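Long-range contacts in conserved protein (Methanothermobacter thermautotrophicus, PDB 1T57), which is of unknown function but binds flavin mononucleotide and magnesium in a fold related to the alpha/beta domain of pyruvate kinase: residues L50-F55 / E167-G172; N54-S59 / N75-T80; H113-V118 / V148-A153; A181-P186 / E199-P204. All blocks are in the same frame, centred on the assembly; numbering follows the deposited sequence.

Contact 1: L50-F55 / E167-G172; sequences LGIRNF and EVIAIG
Ile52 and Ile169 both turn CG1 away from their own carbonyl carbon (chi1 -79° and -59°), and the two branched chains cross at about a right angle. Ile52 sets its CG2 methyl 3.5 Å from Ile169 CG1, while its CD1 lies 4.0 Å from Glu167 OE1. Phe55 uses the same kind of torsion (chi1 -58°), which lays its ring alongside Ile169 with both side chains pointing the same way; ring atom CD2 comes 3.7 Å from Ile169 CB, an oblique approach. On the reverse face of the sheet Asn54 CB meets Val168 CG2 at 3.7 Å. The strands run parallel, Phe55 paired with Ile169, and Ile169 N donates to Asn54 O over 3.1 Å, although the place of that oxygen is less certain. The CA of Phe55 also points its hydrogen at Ile169 O. Further out, one water donates to both Leu50 O and Glu167 OE1, at 3.2 and 2.8 Å respectively, bridging the end of helix 36-50 to the residue just before strand 168-172. The carboxylate of Glu167 has a stronger partner beyond the contact: its OE2 forms a salt bridge with Arg205 of the second subunit. Val43 and Arg46 of helix 36-50 also pack on Ile169, so this helix covers the isoleucine on its face of the sheet. Gly51, with positive phi, is the C-prime residue of a Schellman motif that ends the helix and sends the chain into strand 54-58, the helix-to-strand passage of an alpha/beta fold with parallel central strands.

Contact 2: N54-S59 / N75-T80; sequences NFVVAS and NIVSVT. With FMN (flavin mononucleotide), chain E.
Val56 and Val77 lie side by side on the face of the sheet that helix 144-158 covers. From Val56 CB, 3.7 Å from Val77 CG1, the chain divides: CG1 sits between the backbone N and the carbonyl carbon (chi1 56°) and packs on Ala170 of strand 168-172, while CG2 reaches along the neighbouring strand to Val79 CG1 at 4.0 Å. Ile152 and Ala156 of the helix complete the cover. Beneath these side chains, strands 54-58 and 75-79 run parallel, their axes 4.7 Å apart, and five backbone hydrogen bonds alternate between them, from Phe55 N to Asn75 O at one end to Ser59 N to Val79 O at the other. In the last two the donors stand off the carbonyl planes, by 27° for Val79 N and 28° for Ser59 N. Where the strands end, a water joins Ser59 O to Ser78 OG, 2.9 and 2.7 Å away, and the flavin nucleotide begins. Ala58 CB touches FMN C2' at 3.8 Å, and Val79 CG2 meets the flavin methyl C8M at 3.5 Å. Ser59 OG appears to donate to phosphate oxygen O1P, though its position is less sure; Ser61, which follows in the loop, also bonds to the FMN. This is a beta-alpha-beta unit joined through helix 63-69. The apolar middle of the strands gives way, at their carboxyl ends, to serines and backbone groups where the FMN phosphate is bound.

Contact 3: H113-V118 / V148-A153; sequences HALSGV and VCVEIA. With FMN (flavin mononucleotide), chain E.
Glu151 and Leu115 run alongside each other head to tail, the glutamate reaching out from helix 144-158 and the leucine coming back toward it from the loop. Glu151 leaves the helix extended, with CG anti to the backbone N (chi1 -174°), and OE1 takes the N-H of Leu115 at 2.7 Å. That donor meets OE1 on its anti side, 18° out of the carboxylate plane. Alongside, Leu115 CD1 lies 3.7 Å from Glu151 CB, and its meeting with Val150 CG2 at 3.8 Å is a crossing at about a right angle. Ala114 CB fits close to the helix backbone, 3.6 Å from Glu151 O. Segment 113-118, in the loop between strand 107-109 and helix 118-126, is thereby held against the helix whose other side covers the central sheet, and the two together form part of the flavin pocket. His113 turns one ring face to the flavin methyl C7M, which stands 3.1 Å above the ring plane, displaced from the ring centre; its NE2 is hydrogen-bonded to His82 N, which fixes how the ring is turned. The other carboxylate oxygen, Glu151 OE2, lies 3.6 Å from FMN C6 and forms a salt bridge with Lys147, a residue that binds the FMN. Val148, one helical turn earlier, places its CG1 methyl 3.7 Å from FMN C4A. Across the loop, Ser116 packs on Met189 of the third subunit.

Contact 4: A181-P186 / E199-P204; sequences ALVLTP and EVIAMP. With MG (magnesium ion), chain D.
Glu199 O accepts the N-H of Val183 at 2.8 Å with the donor in the carbonyl plane, and the same carbonyl receives a CA-H contact from Leu182. The return bond of this antiparallel hydrogen-bonded pair, Glu199 N to Val183 O, is longer, 3.2 Å, but lies on a lone pair. Val183 CB rests 3.8 Å from Glu199 CB, and the side chains of Val183 and Ile201 cross at about a right angle, CG2 to CD1 3.7 Å. Ile201 keeps CG1 anti to its carbonyl carbon (chi1 -57°), which points CD1 back over the hairpin to Ala181 CB at 4.1 Å. On the reverse face Leu182 and Val200 point the same way, CD1 to CG1 3.9 Å. The register slips by one residue between Ala181 and Leu182, a beta bulge: Ala181 O receives a weak bond from Ile201 N, while Ala181 N donates to Ala202 O at 3.2 Å. The chain corner at Ile201 carries the strand on to Pro204, whose O binds magnesium at 2.6 Å together with Val142 O. Glu199 extends to salt bridges with Lys23 and Arg46 of its own chain and with Arg205 of the second subunit, and Tyr27 OH of that subunit is hydrogen-bonded to Val200 N. The hairpin thus holds a buried carboxylate among apolar side chains; its cationic partners would probably favour its ionised form, and one links the hairpin to the neighbouring subunit.

In the fold
Contacts 1, 2 and 4 lie in one mixed sheet, where strands 196-204, 180-185, 168-172, 54-58 and 75-79 are successive neighbours. Contacts 1 and 2 share Asn54 and Phe55 of strand 54-58, their centres 10 Å apart; contact 4 is centred 9 Å from contact 1, and Ile169 packs on both Val183 and Ile201. Contact 3 stands beside the sheet on helix 144-158, whose Ile152 touches contact 2 and whose Cys149 touches contacts 1 and 4. Along the chain contact 2 closes before contact 3, contact 3 is nested within contact 1, and contact 4 follows. Contacts 2 and 3 border the flavin, whereas contacts 1 and 4 face the second subunit, so flavin site and this interface lie apart.

Contact 1: L50-F55 / E167-G172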
# COMPACT_ATOMS: atom_id res chain seq x y z
N LEU A 50 -27.19 9.11 30.30
CA LEU A 50 -27.01 10.04 29.19
C LEU A 50 -28.22 10.23 28.30
O LEU A 50 -28.22 11.12 27.46
CB LEU A 50 -25.83 9.58 28.32
CG LEU A 50 -24.42 9.43 28.86
CD1 LEU A 50 -23.69 8.53 27.90
CD2 LEU A 50 -23.67 10.75 28.99
N GLY A 51 -29.25 9.41 28.46
CA GLY A 51 -30.40 9.57 27.58
C GLY A 51 -30.07 9.13 26.15
O GLY A 51 -30.25 9.87 25.17
N ILE A 52 -29.59 7.90 26.04
CA ILE A 52 -29.23 7.33 24.75
C ILE A 52 -30.25 6.25 24.44
O ILE A 52 -30.60 5.46 25.31
CB ILE A 52 -27.79 6.75 24.82
CG1 ILE A 52 -26.79 7.90 24.69
CG2 ILE A 52 -27.56 5.68 23.75
CD1 ILE A 52 -25.36 7.55 25.09
N ARG A 53 -30.74 6.23 23.20
CA ARG A 53 -31.73 5.24 22.81
C ARG A 53 -31.34 4.44 21.57
O ARG A 53 -32.16 3.72 21.00
CB ARG A 53 -33.09 5.90 22.57
CG ARG A 53 -33.33 6.40 21.15
CD ARG A 53 -34.75 6.96 21.01
NE ARG A 53 -35.11 7.21 19.62
CZ ARG A 53 -36.23 7.81 19.23
NH1 ARG A 53 -37.11 8.24 20.13
NH2 ARG A 53 -36.47 8.01 17.94
N ASN A 54 -30.08 4.57 21.15
CA ASN A 54 -29.55 3.84 19.99
C ASN A 54 -28.44 2.84 20.40
O ASN A 54 -27.42 3.21 20.99
CB ASN A 54 -29.01 4.84 18.97
CG ASN A 54 -30.12 5.58 18.24
OD1 ASN A 54 -30.81 5.00 17.36
ND2 ASN A 54 -30.31 6.86 18.58
N PHE A 55 -28.66 1.56 20.10
CA PHE A 55 -27.67 0.55 20.47
C PHE A 55 -27.31 -0.36 19.31
O PHE A 55 -28.18 -0.94 18.70
CB PHE A 55 -28.19 -0.35 21.61
CG PHE A 55 -28.57 0.38 22.86
CD1 PHE A 55 -29.80 1.02 22.99
CD2 PHE A 55 -27.68 0.44 23.93
CE1 PHE A 55 -30.14 1.69 24.17
CE2 PHE A 55 -28.01 1.11 25.10
CZ PHE A 55 -29.24 1.74 25.22
N GLU A 167 -25.20 10.37 19.68
CA GLU A 167 -24.46 9.35 20.40
C GLU A 167 -25.19 8.03 20.43
O GLU A 167 -26.41 7.98 20.41
CB GLU A 167 -24.15 9.82 21.81
CG GLU A 167 -23.36 11.10 21.84
CD GLU A 167 -22.81 11.42 23.21
OE1 GLU A 167 -23.38 10.96 24.23
OE2 GLU A 167 -21.80 12.15 23.28
N VAL A 168 -24.39 6.96 20.49
CA VAL A 168 -24.88 5.59 20.49
C VAL A 168 -23.99 4.75 21.41
O VAL A 168 -22.83 5.10 21.66
CB VAL A 168 -24.79 4.99 19.06
CG1 VAL A 168 -25.35 3.58 19.05
CG2 VAL A 168 -25.53 5.87 18.06
N ILE A 169 -24.53 3.64 21.92
CA ILE A 169 -23.73 2.77 22.77
C ILE A 169 -23.40 1.56 21.91
O ILE A 169 -24.32 0.91 21.43
CB ILE A 169 -24.52 2.32 24.03
CG1 ILE A 169 -24.97 3.54 24.85
CG2 ILE A 169 -23.67 1.37 24.86
CD1 ILE A 169 -24.30 3.69 26.25
N ALA A 170 -22.11 1.28 21.69
CA ALA A 170 -21.67 0.14 20.87
C ALA A 170 -21.21 -1.00 21.78
O ALA A 170 -20.47 -0.77 22.71
CB ALA A 170 -20.54 0.56 19.95
N ILE A 171 -21.63 -2.23 21.47
CA ILE A 171 -21.31 -3.41 22.29
C ILE A 171 -20.64 -4.56 21.54
O ILE A 171 -21.14 -5.07 20.54
CB ILE A 171 -22.62 -3.96 22.97
CG1 ILE A 171 -23.17 -2.90 23.96
CG2 ILE A 171 -22.38 -5.27 23.69
CD1 ILE A 171 -24.70 -2.97 24.24
N GLY A 172 -19.49 -4.98 22.04
CA GLY A 172 -18.80 -6.07 21.40
C GLY A 172 -18.13 -6.96 22.41
O GLY A 172 -18.12 -6.66 23.60
O HOH W 1 -25.87 11.60 25.34

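Contact 2: N54-S59 / N75-T80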
# COMPACT_ATOMS: atom_id res chain seq x y z
N ASN A 54 -30.08 4.57 21.15
CA ASN A 54 -29.55 3.84 19.99
C ASN A 54 -28.44 2.84 20.40
O ASN A 54 -27.42 3.21 20.99
CB ASN A 54 -29.01 4.84 18.97
CG ASN A 54 -30.12 5.58 18.24
OD1 ASN A 54 -30.81 5.00 17.36
ND2 ASN A 54 -30.31 6.86 18.58
N PHE A 55 -28.66 1.56 20.10
CA PHE A 55 -27.67 0.55 20.47
C PHE A 55 -27.31 -0.36 19.31
O PHE A 55 -28.18 -0.94 18.70
CB PHE A 55 -28.19 -0.35 21.61
CG PHE A 55 -28.57 0.38 22.86
CD1 PHE A 55 -29.80 1.02 22.99
CD2 PHE A 55 -27.68 0.44 23.93
CE1 PHE A 55 -30.14 1.69 24.17
CE2 PHE A 55 -28.01 1.11 25.10
CZ PHE A 55 -29.24 1.74 25.22
N VAL A 56 -26.02 -0.49 19.03
CA VAL A 56 -25.62 -1.39 17.97
C VAL A 56 -24.85 -2.50 18.67
O VAL A 56 -23.92 -2.22 19.43
CB VAL A 56 -24.74 -0.70 16.94
CG1 VAL A 56 -23.51 -0.07 17.61
CG2 VAL A 56 -24.35 -1.71 15.87
N VAL A 57 -25.22 -3.75 18.42
CA VAL A 57 -24.57 -4.87 19.10
C VAL A 57 -24.19 -6.03 18.22
O VAL A 57 -24.99 -6.50 17.43
CB VAL A 57 -25.48 -5.47 20.19
CG1 VAL A 57 -24.69 -6.44 21.04
CG2 VAL A 57 -26.06 -4.39 21.03
N ALA A 58 -22.98 -6.51 18.40
CA ALA A 58 -22.49 -7.65 17.64
C ALA A 58 -23.01 -8.92 18.30
O ALA A 58 -22.66 -9.23 19.45
CB ALA A 58 -20.97 -7.67 17.64
N SER A 59 -23.85 -9.63 17.57
CA SER A 59 -24.41 -10.88 18.06
C SER A 59 -24.49 -11.84 16.89
O SER A 59 -25.41 -11.75 16.05
CB SER A 59 -25.81 -10.68 18.65
OG SER A 59 -26.15 -11.80 19.45
N ASN A 75 -33.99 2.01 19.85
CA ASN A 75 -33.60 1.31 18.64
C ASN A 75 -32.39 0.42 18.88
O ASN A 75 -31.29 0.90 19.15
CB ASN A 75 -33.27 2.27 17.52
CG ASN A 75 -33.10 1.56 16.20
OD1 ASN A 75 -32.20 1.86 15.43
ND2 ASN A 75 -33.98 0.60 15.93
N ILE A 76 -32.60 -0.88 18.77
CA ILE A 76 -31.52 -1.84 18.93
C ILE A 76 -31.25 -2.48 17.59
O ILE A 76 -32.17 -2.94 16.92
CB ILE A 76 -31.87 -2.97 19.88
CG1 ILE A 76 -32.10 -2.43 21.28
CG2 ILE A 76 -30.73 -3.97 19.88
CD1 ILE A 76 -32.29 -3.54 22.29
N VAL A 77 -29.98 -2.52 17.21
CA VAL A 77 -29.61 -3.13 15.95
C VAL A 77 -28.56 -4.17 16.28
O VAL A 77 -27.56 -3.90 16.94
CB VAL A 77 -29.08 -2.06 14.93
CG1 VAL A 77 -28.11 -1.13 15.60
CG2 VAL A 77 -28.42 -2.74 13.75
N SER A 78 -28.84 -5.39 15.84
CA SER A 78 -27.98 -6.53 16.05
C SER A 78 -27.36 -6.88 14.72
O SER A 78 -28.07 -7.09 13.72
CB SER A 78 -28.81 -7.71 16.57
OG SER A 78 -28.01 -8.85 16.86
N VAL A 79 -26.02 -6.88 14.67
CA VAL A 79 -25.36 -7.27 13.44
C VAL A 79 -24.69 -8.61 13.70
O VAL A 79 -24.04 -8.82 14.73
CB VAL A 79 -24.30 -6.23 12.93
CG1 VAL A 79 -24.60 -4.85 13.48
CG2 VAL A 79 -22.89 -6.66 13.26
N THR A 80 -24.90 -9.55 12.80
CA THR A 80 -24.29 -10.86 12.92
C THR A 80 -23.11 -10.91 11.95
O THR A 80 -22.78 -9.90 11.31
CB THR A 80 -25.31 -11.96 12.58
OG1 THR A 80 -24.62 -13.18 12.29
CG2 THR A 80 -26.14 -11.55 11.38
N1 FMN E . -15.28 -11.22 18.10
C2 FMN E . -13.90 -11.13 18.28
O2 FMN E . -13.38 -11.55 19.29
N3 FMN E . -13.08 -10.44 17.42
C4 FMN E . -13.58 -9.98 16.23
O4 FMN E . -12.86 -9.26 15.53
C4A FMN E . -14.96 -10.03 16.04
N5 FMN E . -15.51 -9.52 14.89
C5A FMN E . -16.87 -9.33 14.84
C6 FMN E . -17.40 -8.80 13.68
C7 FMN E . -18.75 -8.69 13.51
C7M FMN E . -19.22 -8.18 12.19
C8 FMN E . -19.57 -9.52 14.26
C8M FMN E . -21.08 -9.55 14.03
C9 FMN E . -19.06 -10.09 15.42
C9A FMN E . -17.72 -9.92 15.78
N10 FMN E . -17.15 -10.69 16.81
C10 FMN E . -15.80 -10.59 17.02
C1' FMN E . -17.99 -11.40 17.86
C2' FMN E . -18.59 -10.38 18.79
O2' FMN E . -17.53 -9.55 19.28
C3' FMN E . -19.25 -11.05 19.97
O3' FMN E . -18.35 -11.89 20.63
C4' FMN E . -20.67 -11.63 19.86
O4' FMN E . -21.02 -11.91 21.19
C5' FMN E . -21.02 -12.97 19.26
O5' FMN E . -22.37 -13.11 19.63
P FMN E . -23.10 -14.34 20.37
O1P FMN E . -24.57 -14.11 20.20
O2P FMN E . -22.77 -14.42 21.87
O3P FMN E . -22.66 -15.61 19.64
O HOH W 2 -27.60 -10.46 14.73

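Contact 3: H113-V118 / V148-A153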
# COMPACT_ATOMS: atom_id res chain seq x y z
N HIS A 113 -18.01 -7.34 6.65
CA HIS A 113 -17.43 -6.64 7.82
C HIS A 113 -16.65 -5.36 7.50
O HIS A 113 -15.66 -5.40 6.76
CB HIS A 113 -16.49 -7.59 8.57
CG HIS A 113 -17.19 -8.78 9.16
ND1 HIS A 113 -16.51 -9.74 9.88
CD2 HIS A 113 -18.49 -9.14 9.16
CE1 HIS A 113 -17.37 -10.64 10.31
NE2 HIS A 113 -18.58 -10.31 9.89
N ALA A 114 -17.05 -4.26 8.12
CA ALA A 114 -16.46 -2.94 7.86
C ALA A 114 -14.95 -2.74 8.02
O ALA A 114 -14.37 -1.97 7.26
CB ALA A 114 -17.22 -1.85 8.67
N LEU A 115 -14.31 -3.42 8.97
CA LEU A 115 -12.87 -3.23 9.15
C LEU A 115 -11.93 -4.27 8.58
O LEU A 115 -10.81 -4.41 9.05
CB LEU A 115 -12.54 -3.02 10.63
CG LEU A 115 -13.15 -1.71 11.21
CD1 LEU A 115 -12.71 -1.53 12.69
CD2 LEU A 115 -12.71 -0.51 10.36
N SER A 116 -12.40 -4.97 7.56
CA SER A 116 -11.64 -6.00 6.86
C SER A 116 -12.14 -5.92 5.40
O SER A 116 -11.40 -5.59 4.50
CB SER A 116 -11.95 -7.38 7.47
OG SER A 116 -13.37 -7.60 7.55
N GLY A 117 -13.42 -6.20 5.18
CA GLY A 117 -13.93 -6.09 3.83
C GLY A 117 -13.28 -7.00 2.79
O GLY A 117 -12.79 -8.09 3.08
N VAL A 118 -13.32 -6.53 1.56
CA VAL A 118 -12.75 -7.21 0.43
C VAL A 118 -11.22 -7.14 0.60
O VAL A 118 -10.48 -7.90 -0.02
CB VAL A 118 -13.27 -6.53 -0.90
CG1 VAL A 118 -12.53 -7.04 -2.13
CG2 VAL A 118 -14.77 -6.83 -1.04
N VAL A 148 -14.61 -4.33 17.52
CA VAL A 148 -15.90 -4.62 16.88
C VAL A 148 -16.84 -3.47 17.09
O VAL A 148 -17.67 -3.18 16.23
CB VAL A 148 -16.57 -5.97 17.34
CG1 VAL A 148 -15.55 -6.90 17.92
CG2 VAL A 148 -17.72 -5.73 18.25
N CYS A 149 -16.66 -2.80 18.22
CA CYS A 149 -17.47 -1.65 18.56
C CYS A 149 -17.47 -0.57 17.50
O CYS A 149 -18.55 -0.14 17.12
CB CYS A 149 -17.04 -1.07 19.92
SG CYS A 149 -17.95 -1.77 21.32
N VAL A 150 -16.30 -0.12 17.01
CA VAL A 150 -16.36 0.90 15.96
C VAL A 150 -16.80 0.24 14.67
O VAL A 150 -17.61 0.79 13.92
CB VAL A 150 -14.98 1.68 15.74
CG1 VAL A 150 -14.03 1.39 16.83
CG2 VAL A 150 -14.38 1.36 14.41
N GLU A 151 -16.30 -0.97 14.43
CA GLU A 151 -16.65 -1.70 13.21
C GLU A 151 -18.15 -1.84 12.99
O GLU A 151 -18.68 -1.54 11.92
CB GLU A 151 -16.01 -3.09 13.22
CG GLU A 151 -16.22 -3.83 11.90
CD GLU A 151 -15.45 -5.13 11.79
OE1 GLU A 151 -14.89 -5.38 10.69
OE2 GLU A 151 -15.40 -5.92 12.76
N ILE A 152 -18.86 -2.33 14.00
CA ILE A 152 -20.29 -2.48 13.83
C ILE A 152 -20.92 -1.08 13.79
O ILE A 152 -21.99 -0.89 13.20
CB ILE A 152 -20.93 -3.39 14.96
CG1 ILE A 152 -20.52 -2.95 16.36
CG2 ILE A 152 -20.44 -4.83 14.84
CD1 ILE A 152 -21.35 -3.57 17.48
N ALA A 153 -20.26 -0.09 14.37
CA ALA A 153 -20.85 1.26 14.35
C ALA A 153 -20.89 1.74 12.90
O ALA A 153 -21.90 2.26 12.45
CB ALA A 153 -20.04 2.25 15.26
N1 FMN E . -15.28 -11.22 18.10
C2 FMN E . -13.90 -11.13 18.28
O2 FMN E . -13.38 -11.55 19.29
N3 FMN E . -13.08 -10.44 17.42
C4 FMN E . -13.58 -9.98 16.23
O4 FMN E . -12.86 -9.26 15.53
C4A FMN E . -14.96 -10.03 16.04
N5 FMN E . -15.51 -9.52 14.89
C5A FMN E . -16.87 -9.33 14.84
C6 FMN E . -17.40 -8.80 13.68
C7 FMN E . -18.75 -8.69 13.51
C7M FMN E . -19.22 -8.18 12.19
C8 FMN E . -19.57 -9.52 14.26
C8M FMN E . -21.08 -9.55 14.03
C9 FMN E . -19.06 -10.09 15.42
C9A FMN E . -17.72 -9.92 15.78
N10 FMN E . -17.15 -10.69 16.81
C10 FMN E . -15.80 -10.59 17.02
C1' FMN E . -17.99 -11.40 17.86
C2' FMN E . -18.59 -10.38 18.79
O2' FMN E . -17.53 -9.55 19.28
C3' FMN E . -19.25 -11.05 19.97
O3' FMN E . -18.35 -11.89 20.63
C4' FMN E . -20.67 -11.63 19.86
O4' FMN E . -21.02 -11.91 21.19
C5' FMN E . -21.02 -12.97 19.26
O5' FMN E . -22.37 -13.11 19.63
P FMN E . -23.10 -14.34 20.37
O1P FMN E . -24.57 -14.11 20.20
O2P FMN E . -22.77 -14.42 21.87
O3P FMN E . -22.66 -15.61 19.64

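Contact 4: A181-P186 / E199-P204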
# COMPACT_ATOMS: atom_id res chain seq x y z
N ALA A 181 -18.00 -2.20 25.78
CA ALA A 181 -19.13 -1.36 25.39
C ALA A 181 -18.58 0.04 25.35
O ALA A 181 -17.88 0.45 26.27
CB ALA A 181 -20.26 -1.45 26.40
N LEU A 182 -18.90 0.76 24.29
CA LEU A 182 -18.41 2.11 24.12
C LEU A 182 -19.53 3.11 23.87
O LEU A 182 -20.62 2.72 23.47
CB LEU A 182 -17.41 2.13 22.94
CG LEU A 182 -15.89 2.11 23.19
CD1 LEU A 182 -15.46 1.02 24.14
CD2 LEU A 182 -15.22 1.89 21.86
N VAL A 183 -19.25 4.38 24.15
CA VAL A 183 -20.20 5.46 23.90
C VAL A 183 -19.54 6.25 22.78
O VAL A 183 -18.46 6.82 22.93
CB VAL A 183 -20.39 6.33 25.12
CG1 VAL A 183 -21.05 7.63 24.73
CG2 VAL A 183 -21.24 5.59 26.12
N LEU A 184 -20.19 6.27 21.63
CA LEU A 184 -19.58 6.94 20.51
C LEU A 184 -20.58 7.51 19.54
O LEU A 184 -21.80 7.31 19.68
CB LEU A 184 -18.68 5.94 19.77
CG LEU A 184 -19.38 4.63 19.37
CD1 LEU A 184 -20.47 4.88 18.30
CD2 LEU A 184 -18.34 3.62 18.87
N THR A 185 -20.05 8.20 18.56
CA THR A 185 -20.85 8.81 17.51
C THR A 185 -20.39 8.15 16.22
O THR A 185 -19.27 8.37 15.75
CB THR A 185 -20.62 10.35 17.42
OG1 THR A 185 -21.19 11.00 18.57
CG2 THR A 185 -21.26 10.91 16.18
N PRO A 186 -21.25 7.31 15.63
CA PRO A 186 -20.86 6.65 14.39
C PRO A 186 -20.51 7.63 13.29
O PRO A 186 -20.69 8.85 13.43
CB PRO A 186 -22.10 5.82 14.05
CG PRO A 186 -22.63 5.46 15.41
CD PRO A 186 -22.53 6.79 16.12
N GLU A 199 -16.93 7.60 25.58
CA GLU A 199 -16.72 6.95 26.88
C GLU A 199 -16.57 5.43 26.78
O GLU A 199 -17.18 4.78 25.93
CB GLU A 199 -17.91 7.23 27.81
CG GLU A 199 -18.03 8.65 28.27
CD GLU A 199 -19.40 8.93 28.88
OE1 GLU A 199 -19.92 8.07 29.61
OE2 GLU A 199 -19.94 10.03 28.65
N VAL A 200 -15.74 4.86 27.66
CA VAL A 200 -15.57 3.41 27.67
C VAL A 200 -16.33 2.91 28.90
O VAL A 200 -15.85 3.04 30.03
CB VAL A 200 -14.09 3.02 27.76
CG1 VAL A 200 -13.94 1.48 27.69
CG2 VAL A 200 -13.30 3.68 26.64
N ILE A 201 -17.52 2.35 28.70
CA ILE A 201 -18.31 1.84 29.81
C ILE A 201 -17.62 0.66 30.49
O ILE A 201 -17.60 0.56 31.70
CB ILE A 201 -19.70 1.41 29.33
CG1 ILE A 201 -20.39 2.59 28.65
CG2 ILE A 201 -20.52 0.94 30.49
CD1 ILE A 201 -21.47 2.24 27.66
N ALA A 202 -17.02 -0.23 29.70
CA ALA A 202 -16.32 -1.39 30.26
C ALA A 202 -15.39 -2.03 29.22
O ALA A 202 -15.67 -1.98 28.03
CB ALA A 202 -17.35 -2.41 30.74
N MSE A 203 -14.29 -2.63 29.65
CA MSE A 203 -13.37 -3.25 28.70
C MSE A 203 -12.43 -4.23 29.37
O MSE A 203 -12.01 -4.01 30.50
CB MSE A 203 -12.53 -2.19 28.00
CG MSE A 203 -11.77 -1.31 28.96
SE MSE A 203 -10.18 -0.39 28.28
CE MSE A 203 -10.79 1.44 28.55
N PRO A 204 -12.07 -5.31 28.68
CA PRO A 204 -11.15 -6.26 29.30
C PRO A 204 -9.79 -5.57 29.42
O PRO A 204 -9.28 -5.05 28.43
CB PRO A 204 -11.08 -7.41 28.29
CG PRO A 204 -12.24 -7.15 27.32
CD PRO A 204 -12.32 -5.67 27.28
MG MG D . -7.03 -4.37 27.39